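Engineered Protein OR366 (Synthetic construct, PDB 4RZP) is of unknown function but is an engineered, de novo protein probably folded as an armadillo-like helical solenoid of stacked three-helix repeats. Local coordinates at residues L217-L221 and A232-L236. Sequence-based numbering, arbitrary orientation.
Sequences LQELL and AQRAL
Leu-217 has its CG anti to its own carbonyl carbon (chi1 -78°), which helps carry its CD1 to CB of Ala-235, 3.5 Å away. Leu-236 has the same kind of first torsion (chi1 -62°). Together with chi2 of 161° it brings CD2 to Leu-217 and Gln-218, and CD1 to Leu-221. CD2 of Leu-236 lies 3.4 Å from CB of Leu-217 and also touches CG of Gln-218, whose chain crosses the leucine at about a right angle. At the other methyl, Leu-221 and Leu-236 reach toward each other tip to tip, with CD2 of Leu-221 3.9 Å from CD1 of Leu-236. CD1 of Leu-221 rests against CB of Ala-232 at 3.6 Å and against the backbone N of Gln-233. Between the two segments the nearest CA atoms are those of Ala-232 and Leu-217, 5.4 Å apart. The methyl of Ala-232 packs against the backbone O of Leu-217 and CB of Leu-220. The two small alanines let the backbones approach, while the leucines fill the sides. Cutting Leu-236 back to alanine would remove both methyls and is likely to open a gap beside CB of Leu-217 and leave CD2 of Leu-221 without its mate. The contact joins the last two helices of the chain, 213-220 and 226-240, at the C-terminal end of the probable armadillo-like solenoid. Ala-235 and Leu-220 also touch helix 184-197, so the pair packs on that helix too. Beyond the apolar patch, O of Leu-221 accepts a hydrogen bond from NE2 of Gln-229, a polar tie between the turn and the second helix. Across the two segments themselves the contact is apolar, and its fit rests on the shapes of leucine and alanine side chains rather than on directed bonds.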
loop_
_atom_site.group_PDB
_atom_site.type_symbol
_atom_site.label_atom_id
_atom_site.label_comp_id
_atom_site.label_asym_id
_atom_site.label_seq_id
_atom_site.Cartn_x
_atom_site.Cartn_y
_atom_site.Cartn_z
ATOM N N LEU A 217 17.400 -10.639 -10.852
ATOM C CA LEU A 217 17.933 -9.423 -10.269
ATOM C C LEU A 217 19.191 -8.961 -10.994
ATOM O O LEU A 217 19.346 -7.771 -11.261
ATOM C CB LEU A 217 18.206 -9.623 -8.777
ATOM C CG LEU A 217 16.975 -9.562 -7.878
ATOM C CD1 LEU A 217 17.377 -9.455 -6.435
ATOM C CD2 LEU A 217 16.133 -8.377 -8.256
ATOM N N GLN A 218 20.078 -9.900 -11.323
ATOM C CA GLN A 218 21.288 -9.585 -12.086
ATOM C C GLN A 218 20.948 -9.204 -13.528
ATOM O O GLN A 218 21.727 -8.557 -14.222
ATOM C CB GLN A 218 22.250 -10.769 -12.101
ATOM C CG GLN A 218 22.707 -11.269 -10.749
ATOM C CD GLN A 218 23.727 -12.398 -10.879
ATOM O OE1 GLN A 218 24.778 -12.229 -11.499
ATOM N NE2 GLN A 218 23.414 -13.555 -10.308
ATOM N N GLU A 219 19.789 -9.647 -13.985
ATOM C CA GLU A 219 19.297 -9.259 -15.293
ATOM C C GLU A 219 18.881 -7.792 -15.319
ATOM O O GLU A 219 19.145 -7.073 -16.287
ATOM C CB GLU A 219 18.118 -10.140 -15.683
ATOM C CG GLU A 219 17.477 -9.767 -16.992
ATOM C CD GLU A 219 16.102 -10.362 -17.129
ATOM O OE1 GLU A 219 15.969 -11.585 -16.880
ATOM O OE2 GLU A 219 15.163 -9.598 -17.471
ATOM N N LEU A 220 18.219 -7.354 -14.253
ATOM C CA LEU A 220 17.762 -5.974 -14.167
ATOM C C LEU A 220 18.940 -5.024 -14.110
ATOM O O LEU A 220 18.805 -3.864 -14.472
ATOM C CB LEU A 220 16.867 -5.758 -12.941
ATOM C CG LEU A 220 15.610 -6.615 -12.799
ATOM C CD1 LEU A 220 15.050 -6.429 -11.429
ATOM C CD2 LEU A 220 14.573 -6.249 -13.835
ATOM N N LEU A 221 20.097 -5.512 -13.668
ATOM C CA LEU A 221 21.259 -4.653 -13.502
ATOM C C LEU A 221 21.811 -4.189 -14.843
ATOM O O LEU A 221 22.578 -3.227 -14.922
ATOM C CB LEU A 221 22.326 -5.374 -12.715
ATOM C CG LEU A 221 22.962 -4.493 -11.643
ATOM C CD1 LEU A 221 21.933 -4.090 -10.615
ATOM C CD2 LEU A 221 24.127 -5.209 -10.973
ATOM N N ALA A 232 17.793 -3.157 -7.793
ATOM C CA ALA A 232 18.374 -4.459 -8.067
ATOM C C ALA A 232 19.721 -4.609 -7.328
ATOM O O ALA A 232 19.921 -5.579 -6.578
ATOM C CB ALA A 232 18.541 -4.660 -9.556
ATOM N N GLN A 233 20.633 -3.652 -7.523
ATOM C CA GLN A 233 21.962 -3.738 -6.911
ATOM C C GLN A 233 21.851 -3.836 -5.406
ATOM O O GLN A 233 22.430 -4.731 -4.800
ATOM C CB GLN A 233 22.831 -2.536 -7.290
ATOM C CG GLN A 233 24.231 -2.533 -6.673
ATOM C CD GLN A 233 25.169 -3.583 -7.277
ATOM O OE1 GLN A 233 25.043 -4.787 -7.015
ATOM N NE2 GLN A 233 26.122 -3.122 -8.092
ATOM N N ARG A 234 21.098 -2.916 -4.810
ATOM C CA ARG A 234 20.858 -2.939 -3.374
ATOM C C ARG A 234 20.335 -4.319 -2.965
ATOM O O ARG A 234 20.687 -4.844 -1.911
ATOM C CB ARG A 234 19.877 -1.834 -2.961
ATOM C CG ARG A 234 19.515 -1.895 -1.486
ATOM C CD ARG A 234 18.246 -1.119 -1.169
ATOM N NE ARG A 234 17.830 -1.377 0.207
ATOM C CZ ARG A 234 16.568 -1.511 0.601
ATOM N NH1 ARG A 234 15.582 -1.410 -0.284
ATOM N NH2 ARG A 234 16.294 -1.754 1.881
ATOM N N ALA A 235 19.523 -4.926 -3.819
ATOM C CA ALA A 235 19.012 -6.236 -3.495
ATOM C C ALA A 235 20.121 -7.285 -3.565
ATOM O O ALA A 235 20.346 -7.996 -2.584
ATOM C CB ALA A 235 17.857 -6.594 -4.404
ATOM N N LEU A 236 20.817 -7.366 -4.701
ATOM C CA LEU A 236 21.891 -8.342 -4.879
ATOM C C LEU A 236 22.849 -8.245 -3.731
ATOM O O LEU A 236 23.405 -9.242 -3.300
ATOM C CB LEU A 236 22.639 -8.125 -6.184
ATOM C CG LEU A 236 21.704 -8.301 -7.367
ATOM C CD1 LEU A 236 22.266 -7.658 -8.617
ATOM C CD2 LEU A 236 21.436 -9.775 -7.576
#